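Local coordinates for protein CS6 fimbrial subunit B, CS6 fimbrial subunit A (Escherichia coli, PDB 4B9G) that is a subunit of CS6 fimbriae, the colonization factor with which enterotoxigenic Escherichia coli probably adheres to the host, and is completed here by a fused CssA donor strand, at residues A[17-21]-A[135-139]; A[49-55]-A[97-103]; A[81-87]-A[110-116]. All coordinates share one frame; numbering follows the deposited sequence.

Interaction 1: A[17-21]-A[135-139]; sequences IDSAV and TVSFY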
loop_
_atom_site.group_PDB
_atom_site.type_symbol
_atom_site.label_atom_id
_atom_site.label_comp_id
_atom_site.label_asym_id
_atom_site.label_seq_id
_atom_site.Cartn_x
_atom_site.Cartn_y
_atom_site.Cartn_z
ATOM N N ILE A 17 5.376 8.013 13.082
ATOM C CA ILE A 17 5.062 7.330 11.832
ATOM C C ILE A 17 4.983 8.280 10.617
ATOM O O ILE A 17 5.407 7.927 9.506
ATOM C CB ILE A 17 3.800 6.479 11.998
ATOM C CG1 ILE A 17 3.609 5.573 10.790
ATOM C CG2 ILE A 17 2.575 7.348 12.283
ATOM C CD1 ILE A 17 2.691 4.426 11.069
ATOM N N ASP A 18 4.508 9.497 10.825
ATOM C CA ASP A 18 4.406 10.455 9.728
ATOM C C ASP A 18 5.750 10.696 9.055
ATOM O O ASP A 18 5.823 10.802 7.826
ATOM C CB ASP A 18 3.894 11.816 10.212
ATOM C CG ASP A 18 2.418 11.837 10.502
ATOM O OD1 ASP A 18 1.678 11.028 9.929
ATOM O OD2 ASP A 18 2.000 12.709 11.290
ATOM N N SER A 19 6.807 10.830 9.854
ATOM C CA SER A 19 8.129 11.101 9.316
ATOM C C SER A 19 8.850 9.849 8.812
ATOM O O SER A 19 9.879 9.958 8.163
ATOM C CB SER A 19 9.008 11.822 10.329
ATOM O OG SER A 19 9.227 11.064 11.481
ATOM N N ALA A 20 8.336 8.660 9.110
ATOM C CA ALA A 20 9.036 7.430 8.753
ATOM C C ALA A 20 8.758 6.952 7.337
ATOM O O ALA A 20 9.560 6.196 6.790
ATOM C CB ALA A 20 8.682 6.328 9.739
ATOM N N VAL A 21 7.653 7.300 6.739
ATOM C CA VAL A 21 7.077 6.776 5.521
ATOM C C VAL A 21 6.916 7.836 4.456
ATOM O O VAL A 21 6.488 8.953 4.738
ATOM C CB VAL A 21 5.699 6.138 5.809
ATOM C CG1 VAL A 21 5.091 5.555 4.633
ATOM C CG2 VAL A 21 5.753 5.194 6.919
ATOM N N THR A 135 -3.115 2.067 5.041
ATOM C CA THR A 135 -2.868 1.961 6.471
ATOM C C THR A 135 -1.469 1.396 6.699
ATOM O O THR A 135 -1.126 0.321 6.202
ATOM C CB THR A 135 -3.863 1.025 7.155
ATOM O OG1 THR A 135 -5.199 1.521 6.962
ATOM C CG2 THR A 135 -3.535 0.871 8.639
ATOM N N VAL A 136 -0.660 2.134 7.466
ATOM C CA VAL A 136 0.602 1.624 7.986
ATOM C C VAL A 136 0.527 1.712 9.501
ATOM O O VAL A 136 0.129 2.739 10.062
ATOM C CB VAL A 136 1.826 2.415 7.467
ATOM C CG1 VAL A 136 3.127 1.831 8.017
ATOM C CG2 VAL A 136 1.847 2.469 5.937
ATOM N N SER A 137 0.869 0.612 10.166
ATOM C CA SER A 137 0.884 0.556 11.621
ATOM C C SER A 137 2.219 -0.011 12.098
ATOM O O SER A 137 2.784 -0.914 11.478
ATOM C CB SER A 137 -0.255 -0.304 12.167
ATOM O OG SER A 137 -1.498 0.161 11.664
ATOM N N PHE A 138 2.709 0.552 13.206
ATOM C CA PHE A 138 3.939 0.134 13.862
ATOM C C PHE A 138 3.591 -0.498 15.216
ATOM O O PHE A 138 2.708 -0.009 15.929
ATOM C CB PHE A 138 4.851 1.336 14.123
ATOM C CG PHE A 138 5.490 1.949 12.887
ATOM C CD1 PHE A 138 5.504 1.318 11.653
ATOM C CD2 PHE A 138 6.137 3.165 13.000
ATOM C CE1 PHE A 138 6.152 1.901 10.556
ATOM C CE2 PHE A 138 6.794 3.736 11.926
ATOM C CZ PHE A 138 6.803 3.102 10.703
ATOM N N TYR A 139 4.325 -1.549 15.583
ATOM C CA TYR A 139 4.091 -2.322 16.801
ATOM C C TYR A 139 5.387 -2.508 17.574
ATOM O O TYR A 139 6.479 -2.585 16.989
ATOM C CB TYR A 139 3.558 -3.729 16.481
ATOM C CG TYR A 139 2.269 -3.702 15.710
ATOM C CD1 TYR A 139 2.281 -3.520 14.329
ATOM C CD2 TYR A 139 1.035 -3.830 16.341
ATOM C CE1 TYR A 139 1.116 -3.458 13.605
ATOM C CE2 TYR A 139 -0.152 -3.771 15.602
ATOM C CZ TYR A 139 -0.096 -3.576 14.231
ATOM O OH TYR A 139 -1.233 -3.514 13.457
#
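In the donor-strand-complemented, immunoglobulin-like fold of this pilin, a weakly bonded helical turn at residues 17-20 drops Ile17 onto Val136 and Phe138 of strand 128-142. Both segments belong to the CssB part of the fusion. Between their neighbourhoods runs strand 145-160, essentially the engineered CssA portion, which pairs in parallel with strand 21-28 and antiparallel with strand 128-142.

Ile17 and Phe138 carry most of the contact. The main branch of Ile17 is stretched out, with CG1 trans to the backbone nitrogen (chi1 -170°) and CD1 continuing the extended path, which brings the methyl over the ring and beside Val136. There Ile17 CD1 sits almost exactly above the middle of the Phe138 ring, 4.0 Å from its centroid and only 4° off the ring normal, a CH-pi contact of nearly ideal geometry. The same methyl touches the carbonyl Val136 O at 3.2 Å and meets Val136 CG1 at 4.0 Å. Farther back along the branch, Ile17 CG1 lies over the same face, 3.8 Å from Phe138 CE2.

Two other residues approach the phenyl differently. Ala20, in the turn, abuts the edge with its CB in the ring plane, 3.9 Å from Phe138 CZ, whereas Val21, where strand 21-28 begins, is a looser neighbour, its CG2 4.4 Å from both Phe138 CZ and Val136 CG1. Beyond the pair, Val136 O also receives a weak hydrogen bond from Thr151 OG1 of the CssA part, and Phe138 packs on Pro46, Val49 and Val52.

Across the two segments the attraction is therefore dispersive, with a CH-pi component. Face and edge of one aromatic ring are engaged by two residues of a single turn, so this contact rests on the fit of apolar groups against one ring rather than on directed polar bonds.

Interaction 2: A[49-55]-A[97-103]; sequences VSAVKIV and QKGSFSV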
loop_
_atom_site.group_PDB
_atom_site.type_symbol
_atom_site.label_atom_id
_atom_site.label_comp_id
_atom_site.label_asym_id
_atom_site.label_seq_id
_atom_site.Cartn_x
_atom_site.Cartn_y
_atom_site.Cartn_z
ATOM N N VAL A 49 10.530 -0.051 17.052
ATOM C CA VAL A 49 9.484 -0.695 16.268
ATOM C C VAL A 49 9.949 -2.097 15.903
ATOM O O VAL A 49 10.998 -2.276 15.269
ATOM C CB VAL A 49 9.161 0.124 15.016
ATOM C CG1 VAL A 49 8.207 -0.644 14.118
ATOM C CG2 VAL A 49 8.583 1.480 15.430
ATOM N N SER A 50 9.200 -3.098 16.267
ATOM C CA SER A 50 9.430 -4.496 16.031
ATOM C C SER A 50 8.686 -5.111 14.885
ATOM O O SER A 50 9.125 -6.105 14.347
ATOM C CB SER A 50 9.200 -5.349 17.285
ATOM O OG SER A 50 9.870 -4.877 18.368
ATOM N N ALA A 51 7.551 -4.526 14.519
ATOM C CA ALA A 51 6.713 -5.090 13.464
ATOM C C ALA A 51 5.933 -3.992 12.763
ATOM O O ALA A 51 5.667 -2.922 13.337
ATOM C CB ALA A 51 5.766 -6.150 14.022
ATOM N N VAL A 52 5.566 -4.283 11.520
ATOM C CA VAL A 52 4.834 -3.377 10.651
ATOM C C VAL A 52 3.646 -4.090 10.023
ATOM O O VAL A 52 3.769 -5.226 9.597
ATOM C CB VAL A 52 5.760 -2.841 9.514
ATOM C CG1 VAL A 52 4.970 -2.089 8.440
ATOM C CG2 VAL A 52 6.861 -1.966 10.113
ATOM N N LYS A 53 2.518 -3.441 9.899
ATOM C CA LYS A 53 1.360 -3.738 9.084
ATOM C C LYS A 53 1.266 -2.702 7.984
ATOM O O LYS A 53 1.397 -1.505 8.253
ATOM C CB LYS A 53 0.087 -3.730 9.887
ATOM C CG LYS A 53 -1.178 -3.994 9.224
ATOM C CD LYS A 53 -2.374 -3.976 10.106
ATOM C CE LYS A 53 -3.617 -4.349 9.488
ATOM N NZ LYS A 53 -4.705 -4.200 10.474
ATOM N N ILE A 54 1.021 -3.161 6.760
ATOM C CA ILE A 54 0.854 -2.259 5.621
ATOM C C ILE A 54 -0.228 -2.846 4.716
ATOM O O ILE A 54 -0.024 -3.890 4.093
ATOM C CB ILE A 54 2.210 -1.991 4.908
ATOM C CG1 ILE A 54 1.986 -1.113 3.686
ATOM C CG2 ILE A 54 2.970 -3.279 4.556
ATOM C CD1 ILE A 54 3.259 -0.610 3.062
ATOM N N VAL A 55 -1.380 -2.248 4.656
ATOM C CA VAL A 55 -2.576 -2.730 4.047
ATOM C C VAL A 55 -3.443 -1.586 3.495
ATOM O O VAL A 55 -3.611 -0.592 4.170
ATOM C CB VAL A 55 -3.358 -3.652 5.034
ATOM C CG1 VAL A 55 -3.870 -2.885 6.114
ATOM C CG2 VAL A 55 -4.467 -4.313 4.417
ATOM N N GLN A 97 -0.646 -9.387 2.479
ATOM C CA GLN A 97 -1.126 -9.852 3.781
ATOM C C GLN A 97 -1.728 -8.730 4.632
ATOM O O GLN A 97 -1.331 -7.568 4.532
ATOM C CB GLN A 97 -0.038 -10.598 4.547
ATOM C CG GLN A 97 1.125 -9.755 4.999
ATOM C CD GLN A 97 1.996 -10.544 5.918
ATOM O OE1 GLN A 97 2.582 -11.551 5.502
ATOM N NE2 GLN A 97 2.040 -10.148 7.189
ATOM N N LYS A 98 -2.628 -9.049 5.510
ATOM C CA LYS A 98 -3.276 -8.173 6.465
ATOM C C LYS A 98 -2.564 -8.054 7.784
ATOM O O LYS A 98 -2.737 -7.068 8.455
ATOM C CB LYS A 98 -4.711 -8.608 6.737
ATOM C CG LYS A 98 -5.670 -7.568 7.155
ATOM C CD LYS A 98 -7.047 -7.993 7.419
ATOM C CE LYS A 98 -8.010 -6.899 7.592
ATOM N NZ LYS A 98 -9.280 -7.269 8.073
ATOM N N GLY A 99 -1.788 -9.051 8.154
ATOM C CA GLY A 99 -1.176 -9.035 9.469
ATOM C C GLY A 99 0.115 -8.254 9.518
ATOM O O GLY A 99 0.701 -7.927 8.485
ATOM N N SER A 100 0.571 -7.971 10.731
ATOM C CA SER A 100 1.887 -7.385 10.894
ATOM C C SER A 100 2.964 -8.446 10.674
ATOM O O SER A 100 2.703 -9.647 10.776
ATOM C CB SER A 100 2.015 -6.754 12.272
ATOM O OG SER A 100 1.806 -7.709 13.299
ATOM N N PHE A 101 4.183 -7.988 10.386
ATOM C CA PHE A 101 5.331 -8.875 10.269
ATOM C C PHE A 101 6.525 -8.221 10.947
ATOM O O PHE A 101 6.642 -7.000 11.007
ATOM C CB PHE A 101 5.624 -9.245 8.811
ATOM C CG PHE A 101 6.326 -8.159 8.009
ATOM C CD1 PHE A 101 5.664 -7.020 7.593
ATOM C CD2 PHE A 101 7.656 -8.314 7.637
ATOM C CE1 PHE A 101 6.327 -6.042 6.839
ATOM C CE2 PHE A 101 8.327 -7.348 6.891
ATOM C CZ PHE A 101 7.652 -6.210 6.484
ATOM N N SER A 102 7.429 -9.049 11.467
ATOM C CA SER A 102 8.590 -8.560 12.199
ATOM C C SER A 102 9.642 -7.981 11.251
ATOM O O SER A 102 9.974 -8.574 10.213
ATOM C CB SER A 102 9.178 -9.683 13.057
ATOM O OG SER A 102 8.220 -10.085 14.019
ATOM N N VAL A 103 10.172 -6.819 11.641
ATOM C CA VAL A 103 11.118 -6.033 10.852
ATOM C C VAL A 103 12.388 -5.763 11.648
ATOM O O VAL A 103 12.429 -5.944 12.859
ATOM C CB VAL A 103 10.503 -4.678 10.400
ATOM C CG1 VAL A 103 9.360 -4.903 9.424
ATOM C CG2 VAL A 103 10.054 -3.850 11.576
HETATM O O HOH W 1 12.783 -4.352 15.162
HETATM O O HOH W 2 11.451 -7.553 15.232
HETATM O O HOH W 3 -4.104 -7.120 11.039
HETATM O O HOH W 4 -1.157 -5.767 2.393
HETATM O O HOH W 5 0.483 -5.996 6.443
#
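Val52 and Val103 form the apolar centre of this antiparallel edge pairing in the immunoglobulin-like pilin sheet, where residues 101-103 dock beside strand 51-56. Their side chains meet at about a right angle, Val52 CG2 lying 3.9 Å from Val103 CG1. That same Val103 CG1 hangs over one face of the Phe101 ring, toward its rim. The phenyl also brings CE1 to 4.2 Å from Val52 CB, and it packs on Phe93 and Phe111.

Around this patch the backbones join. Val52 and Phe101 exchange a pair of bonds, Val52 N to Phe101 O (3.0 Å) and Phe101 N to Val52 O (2.9 Å), and Val103 N reaches Ser50 O in a nearly straight bond (168°) from above the carbonyl plane. On the other side of segment 49-55, Ser50 and Ala51 both face Tyr139, a classic beta bulge.

Past Ser100 direct pairing gives way to water. One water accepts from Ile54 N and lies within donating reach of Gly99 O and Gln97 O; another links Ile54 O with Gln97 O. A further bridge uses the extended Lys53 chain: its CE rests 3.0 Å from Lys98 O, while a water accepts from Lys53 NZ and donates to Lys98 O.

Interaction 3: A[81-87]-A[110-116]; sequences NYYIRKD and TFSAIYT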
loop_
_atom_site.group_PDB
_atom_site.type_symbol
_atom_site.label_atom_id
_atom_site.label_comp_id
_atom_site.label_asym_id
_atom_site.label_seq_id
_atom_site.Cartn_x
_atom_site.Cartn_y
_atom_site.Cartn_z
ATOM N N ASN A 81 -8.007 -1.870 -8.806
ATOM C CA ASN A 81 -7.712 -2.796 -7.731
ATOM C C ASN A 81 -6.213 -3.085 -7.645
ATOM O O ASN A 81 -5.541 -3.180 -8.676
ATOM C CB ASN A 81 -8.422 -4.125 -7.976
ATOM C CG ASN A 81 -9.918 -4.008 -7.984
ATOM O OD1 ASN A 81 -10.490 -3.228 -7.251
ATOM N ND2 ASN A 81 -10.561 -4.801 -8.827
ATOM N N TYR A 82 -5.688 -3.266 -6.431
ATOM C CA TYR A 82 -4.266 -3.532 -6.273
ATOM C C TYR A 82 -3.982 -4.248 -4.960
ATOM O O TYR A 82 -4.799 -4.223 -4.047
ATOM C CB TYR A 82 -3.444 -2.235 -6.340
ATOM C CG TYR A 82 -3.588 -1.343 -5.131
ATOM C CD1 TYR A 82 -4.635 -0.434 -5.009
ATOM C CD2 TYR A 82 -2.659 -1.401 -4.099
ATOM C CE1 TYR A 82 -4.747 0.385 -3.899
ATOM C CE2 TYR A 82 -2.752 -0.572 -2.992
ATOM C CZ TYR A 82 -3.792 0.321 -2.895
ATOM O OH TYR A 82 -3.842 1.172 -1.801
ATOM N N TYR A 83 -2.787 -4.833 -4.863
ATOM C CA TYR A 83 -2.282 -5.363 -3.604
ATOM C C TYR A 83 -0.872 -4.811 -3.349
ATOM O O TYR A 83 -0.204 -4.297 -4.263
ATOM C CB TYR A 83 -2.244 -6.901 -3.584
ATOM C CG TYR A 83 -1.313 -7.522 -4.573
ATOM C CD1 TYR A 83 0.018 -7.755 -4.263
ATOM C CD2 TYR A 83 -1.774 -7.858 -5.846
ATOM C CE1 TYR A 83 0.860 -8.336 -5.207
ATOM C CE2 TYR A 83 -0.949 -8.434 -6.781
ATOM C CZ TYR A 83 0.363 -8.669 -6.465
ATOM O OH TYR A 83 1.201 -9.272 -7.373
ATOM N N ILE A 84 -0.410 -4.935 -2.110
ATOM C CA ILE A 84 0.921 -4.479 -1.712
ATOM C C ILE A 84 1.937 -5.634 -1.737
ATOM O O ILE A 84 1.717 -6.691 -1.121
ATOM C CB ILE A 84 0.871 -3.860 -0.279
ATOM C CG1 ILE A 84 0.023 -2.582 -0.294
ATOM C CG2 ILE A 84 2.276 -3.620 0.270
ATOM C CD1 ILE A 84 0.658 -1.369 -0.968
ATOM N N ARG A 85 3.051 -5.418 -2.435
ATOM C CA ARG A 85 4.179 -6.344 -2.529
ATOM C C ARG A 85 5.389 -5.703 -1.829
ATOM O O ARG A 85 5.667 -4.512 -2.044
ATOM C CB ARG A 85 4.511 -6.587 -4.007
ATOM C CG ARG A 85 5.590 -7.619 -4.237
ATOM C CD ARG A 85 5.878 -7.851 -5.716
ATOM N NE ARG A 85 6.578 -6.708 -6.292
ATOM C CZ ARG A 85 6.483 -6.303 -7.558
ATOM N NH1 ARG A 85 5.719 -6.930 -8.435
ATOM N NH2 ARG A 85 7.154 -5.233 -7.936
ATOM N N LYS A 86 6.102 -6.472 -1.006
ATOM C CA LYS A 86 7.361 -5.973 -0.441
ATOM C C LYS A 86 8.481 -6.159 -1.454
ATOM O O LYS A 86 8.696 -7.278 -1.930
ATOM C CB LYS A 86 7.700 -6.718 0.850
ATOM C CG LYS A 86 8.963 -6.195 1.516
ATOM C CD LYS A 86 9.243 -6.815 2.897
ATOM C CE LYS A 86 9.492 -8.313 2.895
ATOM N NZ LYS A 86 10.760 -8.651 2.223
ATOM N N ASP A 87 9.192 -5.075 -1.750
ATOM C CA ASP A 87 10.308 -5.105 -2.687
ATOM C C ASP A 87 11.706 -5.008 -2.073
ATOM O O ASP A 87 12.690 -5.292 -2.769
ATOM C CB ASP A 87 10.125 -4.061 -3.784
ATOM C CG ASP A 87 9.044 -4.464 -4.786
ATOM O OD1 ASP A 87 8.742 -5.668 -4.913
ATOM O OD2 ASP A 87 8.505 -3.580 -5.471
ATOM N N THR A 110 10.945 -1.173 1.234
ATOM C CA THR A 110 10.192 -0.629 0.123
ATOM C C THR A 110 9.083 -1.588 -0.254
ATOM O O THR A 110 9.220 -2.807 -0.112
ATOM C CB THR A 110 11.059 -0.319 -1.107
ATOM O OG1 THR A 110 11.606 -1.530 -1.618
ATOM C CG2 THR A 110 12.169 0.687 -0.764
ATOM N N PHE A 111 7.978 -1.020 -0.721
ATOM C CA PHE A 111 6.798 -1.766 -1.132
ATOM C C PHE A 111 6.252 -1.139 -2.409
ATOM O O PHE A 111 6.505 0.048 -2.692
ATOM C CB PHE A 111 5.699 -1.737 -0.053
ATOM C CG PHE A 111 6.137 -2.242 1.308
ATOM C CD1 PHE A 111 6.817 -1.412 2.193
ATOM C CD2 PHE A 111 5.835 -3.545 1.716
ATOM C CE1 PHE A 111 7.202 -1.867 3.428
ATOM C CE2 PHE A 111 6.220 -4.009 2.969
ATOM C CZ PHE A 111 6.895 -3.171 3.829
ATOM N N SER A 112 5.497 -1.841 -3.197
ATOM C CA SER A 112 4.847 -1.480 -4.387
ATOM C C SER A 112 3.353 -1.852 -4.362
ATOM O O SER A 112 2.997 -2.935 -3.893
ATOM C CB SER A 112 5.573 -2.021 -5.609
ATOM O OG SER A 112 5.594 -3.337 -5.469
ATOM N N ALA A 113 2.510 -0.971 -4.892
ATOM C CA ALA A 113 1.100 -1.250 -5.158
ATOM C C ALA A 113 0.979 -1.818 -6.561
ATOM O O ALA A 113 1.332 -1.138 -7.534
ATOM C CB ALA A 113 0.289 0.047 -5.040
ATOM N N ILE A 114 0.509 -3.054 -6.661
ATOM C CA ILE A 114 0.510 -3.814 -7.909
ATOM C C ILE A 114 -0.914 -3.967 -8.459
ATOM O O ILE A 114 -1.787 -4.531 -7.793
ATOM C CB ILE A 114 1.123 -5.217 -7.694
ATOM C CG1 ILE A 114 2.532 -5.098 -7.089
ATOM C CG2 ILE A 114 1.123 -6.007 -8.994
ATOM C CD1 ILE A 114 3.477 -4.261 -7.902
ATOM N N TYR A 115 -1.135 -3.453 -9.666
ATOM C CA TYR A 115 -2.443 -3.476 -10.320
ATOM C C TYR A 115 -2.892 -4.898 -10.627
ATOM O O TYR A 115 -2.135 -5.696 -11.214
ATOM C CB TYR A 115 -2.348 -2.664 -11.612
ATOM C CG TYR A 115 -3.635 -2.575 -12.385
ATOM C CD1 TYR A 115 -4.618 -1.636 -12.064
ATOM C CD2 TYR A 115 -3.891 -3.437 -13.448
ATOM C CE1 TYR A 115 -5.804 -1.556 -12.769
ATOM C CE2 TYR A 115 -5.091 -3.354 -14.176
ATOM C CZ TYR A 115 -6.038 -2.401 -13.832
ATOM O OH TYR A 115 -7.223 -2.342 -14.521
ATOM N N THR A 116 -4.143 -5.195 -10.280
ATOM C CA THR A 116 -4.710 -6.523 -10.514
ATOM C C THR A 116 -5.992 -6.530 -11.337
ATOM O O THR A 116 -6.516 -7.600 -11.631
ATOM C CB THR A 116 -5.060 -7.232 -9.206
ATOM O OG1 THR A 116 -6.051 -6.475 -8.498
ATOM C CG2 THR A 116 -3.879 -7.397 -8.369
HETATM O O HOH W 6 -9.671 -7.272 -10.201
HETATM O O HOH W 7 9.016 -0.638 -4.186
#
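Asp87 and Ser112 form a polar cluster near one end of segment 81-87 in the antiparallel ladder between strands 79-88 and 108-119 of the immunoglobulin-like fold. Ser112 OG donates to Asp87 OD2 (2.9 Å), approaching from above the carboxylate plane. Arg85, two residues earlier in the strand, grips the carboxylate side-on: NE forms a salt bridge to OD1 of Asp87 at 2.8 Å through the syn lone pair, and NH2 reaches OD2. A bend at chi3 (72°) turns the guanidinium toward the acid. Two donors thus hold OD2, which probably favours the charged carboxylate.

Regular backbone bonds join Tyr83 with Ile114 and Arg85 with Ser112 in both directions, while Thr116 N to Asn81 O and Asp87 N to Thr110 O extend the ladder on either side.

Packing divides between two faces. On the face with Arg85, Ile114 CD1 lies over one face of the guanidinium, toward its rim, 3.5 Å from Arg85 NH1, and Ile114 CB makes a CH-pi contact over the Tyr83 ring, 3.9 Å from its centroid; Thr116 CG2 meets that ring's edge, 3.3 Å from Tyr83 CD2. On the opposite face Ile84 CG2 and Lys86 CB pack on Phe111, while the Lys86 amine turns away to Gly89 O. Tyr82, whose hydroxyl is hydrogen-bonded to that of Tyr39, brings CD2 within 3.4 Å of Ala113 CB.

Overall arrangement
All segments lie in the CssB part and all three contacts reach one curled sheet, which the CssA strand joins. Strand 51-56 pairs with strand 128-142 of interaction 1, with probable hydrogen bonds from Thr135 N to Val55 O (2.8 Å) and, just before the strand, from Ser50 N to Tyr139 O (2.9 Å). Interactions 2 and 3 meet in the apolar interior instead: Ile54 CG2 lies 3.7 Å from Phe111 CE2, and Phe101 CZ 4.1 Å from Phe111 CZ. Interactions 1 and 3 do not touch; their centres are about 17 Å apart. Interaction 1 lies against the fused CssA donor strand, and interaction 2 also reaches it through Ser100 and Arg146.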